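LPP20 lipofamily protein (Helicobacter pylori R046Wa, PDB 4KZS) is a secreted protein of unknown function that may be linked to the outer membrane and the Tol-Pal system. Local coordinates at residues A194-A199 with N217-D222; L124-C129 with E168-Q173; V132-S137 with A201-P206. One frame throughout, in Å; residues are numbered along the deposited sequence.

Contact 1 of 3, residues A194-A199 with N217-D222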
loop_
_atom_site.group_PDB
_atom_site.type_symbol
_atom_site.label_atom_id
_atom_site.label_comp_id
_atom_site.label_asym_id
_atom_site.label_seq_id
_atom_site.Cartn_x
_atom_site.Cartn_y
_atom_site.Cartn_z
ATOM N N ALA A 194 -19.710 -14.854 17.300
ATOM C CA ALA A 194 -18.625 -14.202 18.019
ATOM C C ALA A 194 -17.353 -14.370 17.200
ATOM O O ALA A 194 -16.723 -13.373 16.808
ATOM C CB ALA A 194 -18.472 -14.790 19.415
ATOM N N ALA A 195 -17.029 -15.631 16.900
ATOM C CA ALA A 195 -15.902 -16.001 16.024
ATOM C C ALA A 195 -15.791 -15.106 14.793
ATOM O O ALA A 195 -14.709 -14.695 14.384
ATOM C CB ALA A 195 -16.013 -17.461 15.592
ATOM N N LEU A 196 -16.932 -14.792 14.224
ATOM C CA LEU A 196 -16.926 -14.059 13.014
ATOM C C LEU A 196 -16.586 -12.627 13.286
ATOM O O LEU A 196 -15.628 -12.121 12.702
ATOM C CB LEU A 196 -18.275 -14.185 12.296
ATOM C CG LEU A 196 -18.598 -15.518 11.573
ATOM C CD1 LEU A 196 -19.607 -15.286 10.441
ATOM C CD2 LEU A 196 -17.372 -16.271 11.054
ATOM N N ILE A 197 -17.353 -11.981 14.174
ATOM C CA ILE A 197 -17.076 -10.591 14.552
ATOM C C ILE A 197 -15.625 -10.409 15.005
ATOM O O ILE A 197 -15.014 -9.403 14.700
ATOM C CB ILE A 197 -18.022 -10.093 15.650
ATOM C CG1 ILE A 197 -19.455 -9.977 15.080
ATOM C CG2 ILE A 197 -17.548 -8.761 16.206
ATOM C CD1 ILE A 197 -20.444 -9.104 15.861
ATOM N N SER A 198 -15.096 -11.404 15.710
ATOM C CA SER A 198 -13.740 -11.445 16.146
ATOM C C SER A 198 -12.745 -11.445 15.001
ATOM O O SER A 198 -11.670 -10.872 15.123
ATOM C CB SER A 198 -13.552 -12.717 16.975
ATOM O OG SER A 198 -12.189 -13.038 17.182
ATOM N N ALA A 199 -13.061 -12.140 13.913
ATOM C CA ALA A 199 -12.143 -12.222 12.784
ATOM C C ALA A 199 -12.321 -10.962 11.912
ATOM O O ALA A 199 -11.373 -10.281 11.535
ATOM C CB ALA A 199 -12.411 -13.496 11.998
ATOM N N ASN A 217 -25.187 -10.644 7.254
ATOM C CA ASN A 217 -24.754 -12.008 7.429
ATOM C C ASN A 217 -25.973 -12.875 7.651
ATOM O O ASN A 217 -27.042 -12.401 8.064
ATOM C CB ASN A 217 -23.804 -12.164 8.619
ATOM C CG ASN A 217 -22.387 -11.752 8.298
ATOM O OD1 ASN A 217 -21.520 -12.606 8.046
ATOM N ND2 ASN A 217 -22.121 -10.446 8.349
ATOM N N GLU A 218 -25.795 -14.148 7.359
ATOM C CA GLU A 218 -26.802 -15.136 7.564
ATOM C C GLU A 218 -25.817 -16.293 7.747
ATOM O O GLU A 218 -24.825 -16.388 7.016
ATOM C CB GLU A 218 -27.772 -15.311 6.393
ATOM C CG GLU A 218 -28.790 -14.190 6.257
ATOM C CD GLU A 218 -29.686 -14.364 5.045
ATOM O OE1 GLU A 218 -29.395 -15.245 4.209
ATOM O OE2 GLU A 218 -30.680 -13.616 4.926
ATOM N N VAL A 219 -25.992 -17.067 8.813
ATOM C CA VAL A 219 -25.175 -18.252 9.035
ATOM C C VAL A 219 -26.169 -19.376 9.110
ATOM O O VAL A 219 -27.126 -19.311 9.887
ATOM C CB VAL A 219 -24.363 -18.232 10.358
ATOM C CG1 VAL A 219 -23.691 -19.580 10.615
ATOM C CG2 VAL A 219 -23.302 -17.142 10.358
ATOM N N PHE A 220 -25.930 -20.388 8.288
ATOM C CA PHE A 220 -26.745 -21.592 8.237
ATOM C C PHE A 220 -25.898 -22.522 9.110
ATOM O O PHE A 220 -26.308 -22.921 10.196
ATOM C CB PHE A 220 -27.136 -21.868 6.788
ATOM C CG PHE A 220 -27.943 -20.755 6.148
ATOM C CD1 PHE A 220 -29.222 -20.451 6.610
ATOM C CD2 PHE A 220 -27.431 -20.016 5.076
ATOM C CE1 PHE A 220 -29.974 -19.440 6.013
ATOM C CE2 PHE A 220 -28.177 -19.000 4.480
ATOM C CZ PHE A 220 -29.455 -18.721 4.942
ATOM N N THR A 221 -24.711 -22.830 8.599
ATOM C CA THR A 221 -23.649 -23.635 9.221
ATOM C C THR A 221 -22.334 -22.989 8.787
ATOM O O THR A 221 -21.260 -23.202 9.387
ATOM C CB THR A 221 -23.739 -25.057 8.607
ATOM O OG1 THR A 221 -22.578 -25.836 8.958
ATOM C CG2 THR A 221 -23.848 -24.995 7.094
ATOM N N ASP A 222 -22.467 -22.186 7.726
ATOM C CA ASP A 222 -21.383 -21.495 7.095
ATOM C C ASP A 222 -21.937 -20.243 6.402
ATOM O O ASP A 222 -22.962 -20.310 5.713
ATOM C CB ASP A 222 -20.705 -22.453 6.135
ATOM C CG ASP A 222 -20.342 -23.788 6.799
ATOM O OD1 ASP A 222 -19.548 -23.820 7.759
ATOM O OD2 ASP A 222 -20.862 -24.815 6.357
#
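L196 projects from helix 190-200 toward N217 and V219, and its side chain alone carries the helix's share of the contact. CB points at the facing segment but stops short of it. With CG anti to the carbonyl carbon and beside the backbone N (chi1 -75°), the chain is led outward from the helix, though L196 CG is still 5.1 Å from V219 CG2. At the fork the two branches part. L196 CD2 stays back, 6.0 Å from V219 CG2, while CD1 advances to the meeting point. There CD1 lies 4.1 Å from V219 CG2 in a tip-to-tip approach of two methyl groups, and also 4.1 Å from OD1 of N217.

The helix that supplies L196 is the connection in a beta-alpha-beta crossover, linking strand 179-182 to its parallel neighbour 205-207, and the facing segment follows shortly after strand 214-215, which lies against the other side of strand 179-182. The contact therefore draws the start of the loop leaving this small parallel sheet up against the crossover helix, within a domain whose sequence family is grouped with TolB_N-like domains.

N217 arrives obliquely to L196. Its amide oxygen is the atom nearest the leucine methyl, with ND2 5.8 Å from CD1, but its polar partners lie elsewhere: OD1 is hydrogen-bonded to S223 OG, and ND2 makes weak hydrogen bonds to the backbone oxygens of I215 and T183. The S223 bond, with the two weak ones, probably helps to set the turn of the amide beside the leucine. V219 presents CG2 to L196 and keeps CG1 5.9 Å from CD1, while its backbone N is hydrogen-bonded to D185 OD1. S223 and E253 also touch L196, burying it between this loop and helix 252-262.

Contact 2 of 3, residues L124-C129 with E168-Q173; sequences LMPKVC and EKIYYQ
I170 meets M125 and P126 from the last turn of helix 165-172, and it is the one residue of 168-173 that touches the loop 124-129. One turn is spanned by the bond from Y172 N to E168 O, 2.9 Å, and the E168 side chain rests on L144 and M148 of helix 135-157. Beyond K169, I170 turns its side chain toward the loop and divides it between two partners. Its longer branch is extended (chi2 160°), which carries CD1 forward to the sulfur of M125, with SD and CD1 4.4 Å apart. The shorter branch, CG2 of I170, reaches the proline ring at P126 CD, also 4.4 Å away. M125 offers the flank of its thioether here, since its terminal CE bends away and lies 5.9 Å from I170 CD1. Next comes Y171, whose CD1 stands 3.9 Å above one face of the Y172 ring, displaced toward the rim. Y172 in turn meets F176 edge to face. At the end of the segment Q173 N still bonds to K169 O, 2.9 Å, and the following N174 binds I170 O through its ND2. The result is a light apolar contact near the surface, in which the loop joining helices 103-121 and 135-157 packs against the short helix 165-172, consistent with the protein's three-helix bundle, of which all three are probably members.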
loop_
_atom_site.group_PDB
_atom_site.type_symbol
_atom_site.label_atom_id
_atom_site.label_comp_id
_atom_site.label_asym_id
_atom_site.label_seq_id
_atom_site.Cartn_x
_atom_site.Cartn_y
_atom_site.Cartn_z
ATOM N N LEU A 124 -9.440 8.997 -2.872
ATOM C CA LEU A 124 -9.654 7.791 -2.095
ATOM C C LEU A 124 -10.444 8.043 -0.818
ATOM O O LEU A 124 -10.904 7.097 -0.193
ATOM C CB LEU A 124 -8.317 7.142 -1.766
ATOM C CG LEU A 124 -7.797 6.178 -2.813
ATOM C CD1 LEU A 124 -6.436 5.652 -2.377
ATOM C CD2 LEU A 124 -8.794 5.048 -2.988
ATOM N N MET A 125 -10.614 9.314 -0.454
ATOM C CA MET A 125 -11.294 9.721 0.779
ATOM C C MET A 125 -12.772 9.294 0.911
ATOM O O MET A 125 -13.265 8.550 0.062
ATOM C CB MET A 125 -11.182 11.218 0.894
ATOM C CG MET A 125 -9.755 11.656 1.019
ATOM S SD MET A 125 -9.753 13.420 1.273
ATOM C CE MET A 125 -10.287 14.023 -0.340
ATOM N N PRO A 126 -13.480 9.752 1.984
ATOM C CA PRO A 126 -14.887 9.417 2.228
ATOM C C PRO A 126 -15.761 9.204 0.982
ATOM O O PRO A 126 -16.163 8.061 0.716
ATOM C CB PRO A 126 -15.375 10.616 3.041
ATOM C CG PRO A 126 -14.184 10.978 3.866
ATOM C CD PRO A 126 -12.946 10.531 3.120
ATOM N N LYS A 127 -16.060 10.280 0.248
ATOM C CA LYS A 127 -16.880 10.212 -0.985
ATOM C C LYS A 127 -18.387 10.092 -0.676
ATOM O O LYS A 127 -18.921 10.840 0.153
ATOM C CB LYS A 127 -16.441 9.043 -1.885
ATOM C CG LYS A 127 -15.297 9.355 -2.838
ATOM C CD LYS A 127 -14.115 10.054 -2.174
ATOM C CE LYS A 127 -12.885 10.022 -3.069
ATOM N NZ LYS A 127 -13.136 10.606 -4.413
ATOM N N VAL A 128 -19.066 9.164 -1.355
ATOM C CA VAL A 128 -20.532 9.026 -1.241
ATOM C C VAL A 128 -21.081 8.662 0.154
ATOM O O VAL A 128 -22.286 8.768 0.403
ATOM C CB VAL A 128 -21.081 8.041 -2.309
ATOM C CG1 VAL A 128 -22.561 8.303 -2.602
ATOM C CG2 VAL A 128 -20.264 8.097 -3.594
ATOM N N CYS A 129 -20.189 8.247 1.053
ATOM C CA CYS A 129 -20.540 7.918 2.437
ATOM C C CYS A 129 -19.700 8.740 3.445
ATOM O O CYS A 129 -19.102 9.768 3.095
ATOM C CB CYS A 129 -20.356 6.409 2.693
ATOM S SG CYS A 129 -20.946 5.260 1.415
ATOM N N GLU A 168 -3.094 12.040 7.271
ATOM C CA GLU A 168 -3.007 11.041 8.289
ATOM C C GLU A 168 -4.281 11.082 9.129
ATOM O O GLU A 168 -5.030 10.115 9.161
ATOM C CB GLU A 168 -1.758 11.261 9.111
ATOM C CG GLU A 168 -0.510 10.845 8.359
ATOM C CD GLU A 168 -0.215 9.359 8.458
ATOM O OE1 GLU A 168 0.739 8.886 7.817
ATOM O OE2 GLU A 168 -0.910 8.651 9.194
ATOM N N LYS A 169 -4.554 12.213 9.763
ATOM C CA LYS A 169 -5.837 12.417 10.438
ATOM C C LYS A 169 -6.974 11.763 9.684
ATOM O O LYS A 169 -7.565 10.805 10.150
ATOM C CB LYS A 169 -6.138 13.899 10.674
ATOM C CG LYS A 169 -7.414 14.138 11.468
ATOM C CD LYS A 169 -7.275 13.668 12.920
ATOM C CE LYS A 169 -8.564 13.893 13.704
ATOM N NZ LYS A 169 -8.500 13.616 15.156
ATOM N N ILE A 170 -7.269 12.255 8.499
ATOM C CA ILE A 170 -8.357 11.669 7.701
ATOM C C ILE A 170 -8.294 10.146 7.603
ATOM O O ILE A 170 -9.312 9.490 7.417
ATOM C CB ILE A 170 -8.315 12.263 6.303
ATOM C CG1 ILE A 170 -8.619 13.752 6.386
ATOM C CG2 ILE A 170 -9.259 11.531 5.363
ATOM C CD1 ILE A 170 -8.126 14.499 5.166
ATOM N N TYR A 171 -7.084 9.597 7.702
ATOM C CA TYR A 171 -6.833 8.145 7.591
ATOM C C TYR A 171 -7.166 7.423 8.902
ATOM O O TYR A 171 -7.918 6.461 8.909
ATOM C CB TYR A 171 -5.361 7.887 7.221
ATOM C CG TYR A 171 -4.950 6.430 7.212
ATOM C CD1 TYR A 171 -3.952 5.951 8.049
ATOM C CD2 TYR A 171 -5.555 5.538 6.362
ATOM C CE1 TYR A 171 -3.559 4.612 8.022
ATOM C CE2 TYR A 171 -5.165 4.217 6.299
ATOM C CZ TYR A 171 -4.168 3.749 7.148
ATOM O OH TYR A 171 -3.802 2.404 7.088
ATOM N N TYR A 172 -6.605 7.895 10.009
ATOM C CA TYR A 172 -6.912 7.319 11.311
ATOM C C TYR A 172 -8.357 7.498 11.703
ATOM O O TYR A 172 -8.922 6.611 12.357
ATOM C CB TYR A 172 -5.939 7.768 12.399
ATOM C CG TYR A 172 -4.611 7.098 12.216
ATOM C CD1 TYR A 172 -3.450 7.824 12.166
ATOM C CD2 TYR A 172 -4.525 5.717 12.019
ATOM C CE1 TYR A 172 -2.201 7.213 11.972
ATOM C CE2 TYR A 172 -3.293 5.087 11.812
ATOM C CZ TYR A 172 -2.139 5.847 11.786
ATOM O OH TYR A 172 -0.927 5.270 11.561
ATOM N N GLN A 173 -9.002 8.558 11.223
ATOM C CA GLN A 173 -10.386 8.740 11.610
ATOM C C GLN A 173 -11.441 8.159 10.708
ATOM O O GLN A 173 -12.605 8.227 11.033
ATOM C CB GLN A 173 -10.710 10.176 11.988
ATOM C CG GLN A 173 -10.687 11.143 10.848
ATOM C CD GLN A 173 -11.370 12.433 11.224
ATOM O OE1 GLN A 173 -12.580 12.561 11.092
ATOM N NE2 GLN A 173 -10.599 13.391 11.714
#

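Contact 3 of 3, residues V132-S137 with A201-P206; sequences VFLQQS and ARVLTP
A buried, wholly apolar contact joins L134, at the N-cap position of the long helix 135-157, to V203 and L204, in the turn between helix 190-200 and strand 205-207. The leucine fork is split between its two partners; with CG anti to the carbonyl carbon (chi1 -69°), it comes nearer them than the direction of CB suggests. CD1 goes to CG1 of V203, and the two side chains cross at about a right angle. L134 CD2 lies 4.0 Å from L204 CD2 and 4.1 Å from L204 CD1, again with the side chains nearly perpendicular. The leucine falls in the middle family region and both partners in the C-terminal one; the contact sets the N-terminal end of helix 135-157 beside the turn leading into the parallel sheet. L134 CD2 has a further neighbour within its own segment, for it stands 3.4 Å above one face of the F133 ring, offset toward the rim. F133 also meets the ring of Y213, with the planes about 20° apart. V180 and I215 of the sheet pack on L204, whereas T261 of helix 252-262 touches L134, and F258 and R262 from the same helix lie against V203.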
loop_
_atom_site.group_PDB
_atom_site.type_symbol
_atom_site.label_atom_id
_atom_site.label_comp_id
_atom_site.label_asym_id
_atom_site.label_seq_id
_atom_site.Cartn_x
_atom_site.Cartn_y
_atom_site.Cartn_z
ATOM N N VAL A 132 -15.599 3.913 4.926
ATOM C CA VAL A 132 -14.656 3.507 3.883
ATOM C C VAL A 132 -14.713 1.989 3.896
ATOM O O VAL A 132 -15.426 1.454 4.735
ATOM C CB VAL A 132 -13.218 3.890 4.280
ATOM C CG1 VAL A 132 -12.188 3.365 3.268
ATOM C CG2 VAL A 132 -13.089 5.396 4.468
ATOM N N PHE A 133 -13.991 1.286 3.008
ATOM C CA PHE A 133 -14.027 -0.151 3.090
ATOM C C PHE A 133 -12.957 -0.985 2.465
ATOM O O PHE A 133 -12.906 -1.131 1.253
ATOM C CB PHE A 133 -15.334 -0.547 2.432
ATOM C CG PHE A 133 -15.705 -1.952 2.735
ATOM C CD1 PHE A 133 -16.624 -2.217 3.728
ATOM C CD2 PHE A 133 -15.077 -3.016 2.099
ATOM C CE1 PHE A 133 -16.942 -3.528 4.072
ATOM C CE2 PHE A 133 -15.391 -4.330 2.429
ATOM C CZ PHE A 133 -16.314 -4.592 3.429
ATOM N N LEU A 134 -12.198 -1.626 3.322
ATOM C CA LEU A 134 -11.137 -2.555 2.968
ATOM C C LEU A 134 -10.255 -1.925 1.912
ATOM O O LEU A 134 -9.644 -0.914 2.188
ATOM C CB LEU A 134 -11.661 -3.933 2.580
ATOM C CG LEU A 134 -12.291 -4.778 3.695
ATOM C CD1 LEU A 134 -11.267 -5.747 4.278
ATOM C CD2 LEU A 134 -12.955 -3.897 4.753
ATOM N N GLN A 135 -10.186 -2.516 0.721
ATOM C CA GLN A 135 -9.296 -2.040 -0.346
ATOM C C GLN A 135 -9.123 -0.508 -0.399
ATOM O O GLN A 135 -7.999 -0.003 -0.408
ATOM C CB GLN A 135 -9.737 -2.590 -1.698
ATOM C CG GLN A 135 -10.070 -4.088 -1.748
ATOM C CD GLN A 135 -10.484 -4.504 -3.156
ATOM O OE1 GLN A 135 -11.260 -3.798 -3.810
ATOM N NE2 GLN A 135 -9.939 -5.619 -3.653
ATOM N N GLN A 136 -10.209 0.239 -0.394
ATOM C CA GLN A 136 -10.078 1.693 -0.359
ATOM C C GLN A 136 -9.248 2.225 0.836
ATOM O O GLN A 136 -8.692 3.323 0.817
ATOM C CB GLN A 136 -11.464 2.279 -0.337
ATOM C CG GLN A 136 -11.503 3.763 -0.127
ATOM C CD GLN A 136 -12.903 4.221 0.195
ATOM O OE1 GLN A 136 -13.119 5.384 0.578
ATOM N NE2 GLN A 136 -13.875 3.294 0.081
ATOM N N SER A 137 -9.166 1.422 1.882
ATOM C CA SER A 137 -8.412 1.738 3.080
ATOM C C SER A 137 -6.947 1.273 2.920
ATOM O O SER A 137 -6.014 2.047 3.102
ATOM C CB SER A 137 -9.105 1.038 4.243
ATOM O OG SER A 137 -8.375 1.120 5.439
ATOM N N ALA A 201 -12.832 -8.425 12.962
ATOM C CA ALA A 201 -12.286 -7.323 13.770
ATOM C C ALA A 201 -10.793 -7.083 13.557
ATOM O O ALA A 201 -10.275 -5.985 13.858
ATOM C CB ALA A 201 -12.549 -7.578 15.242
ATOM N N ARG A 202 -10.084 -8.105 13.069
ATOM C CA ARG A 202 -8.645 -7.939 12.815
ATOM C C ARG A 202 -8.398 -7.141 11.514
ATOM O O ARG A 202 -7.257 -6.944 11.078
ATOM C CB ARG A 202 -7.859 -9.264 12.923
ATOM C CG ARG A 202 -8.321 -10.364 12.008
ATOM C CD ARG A 202 -7.524 -11.658 12.206
ATOM N NE ARG A 202 -6.060 -11.486 12.175
ATOM C CZ ARG A 202 -5.160 -12.468 12.327
ATOM N NH1 ARG A 202 -5.532 -13.732 12.513
ATOM N NH2 ARG A 202 -3.862 -12.189 12.284
ATOM N N VAL A 203 -9.494 -6.633 10.959
ATOM C CA VAL A 203 -9.506 -5.948 9.697
ATOM C C VAL A 203 -10.556 -4.847 9.757
ATOM O O VAL A 203 -10.496 -3.902 9.006
ATOM C CB VAL A 203 -9.876 -6.960 8.589
ATOM C CG1 VAL A 203 -10.745 -6.349 7.481
ATOM C CG2 VAL A 203 -8.629 -7.658 8.061
ATOM N N LEU A 204 -11.514 -4.965 10.665
ATOM C CA LEU A 204 -12.655 -4.026 10.705
ATOM C C LEU A 204 -12.960 -3.533 12.133
ATOM O O LEU A 204 -12.512 -4.138 13.086
ATOM C CB LEU A 204 -13.891 -4.767 10.184
ATOM C CG LEU A 204 -14.638 -4.029 9.115
ATOM C CD1 LEU A 204 -13.686 -2.928 8.650
ATOM C CD2 LEU A 204 -14.988 -5.056 8.031
ATOM N N THR A 205 -13.761 -2.492 12.266
ATOM C CA THR A 205 -14.198 -2.023 13.556
ATOM C C THR A 205 -15.723 -2.003 13.607
ATOM O O THR A 205 -16.361 -0.974 13.241
ATOM C CB THR A 205 -13.664 -0.609 13.830
ATOM O OG1 THR A 205 -12.256 -0.687 14.066
ATOM C CG2 THR A 205 -14.286 -0.044 15.045
ATOM N N PRO A 206 -16.323 -3.099 14.121
ATOM C CA PRO A 206 -17.799 -3.191 14.072
ATOM C C PRO A 206 -18.430 -1.934 14.595
ATOM O O PRO A 206 -18.113 -1.489 15.688
ATOM C CB PRO A 206 -18.099 -4.385 14.947
ATOM C CG PRO A 206 -16.868 -5.239 14.802
ATOM C CD PRO A 206 -15.733 -4.246 14.843
#

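In the fold
From the N terminus, the antiparallel sheet and helix 103-121 precede all three contacts. Contact 2 opens at 124-129 and contact 3 at 132-137. Contact 2 closes first, at 168-173, so the two cross; they also touch, Y171 CE2 lying 4.0 Å from S137 O. Contact 1 opens at 194-199, contact 3 closes at 201-206, and contact 1 closes at 217-222, a second crossing, marked by I197 CG2 packing 3.9 Å from P206 CG. Contacts 2 and 1 are in series, centres about 28 Å apart. Contact 2 ties the loop after helix 103-121 to helix 165-172, contact 3 the start of helix 135-157 to the turn before strand 205-207, and contact 1 helix 190-200 to the loop after strand 214-215.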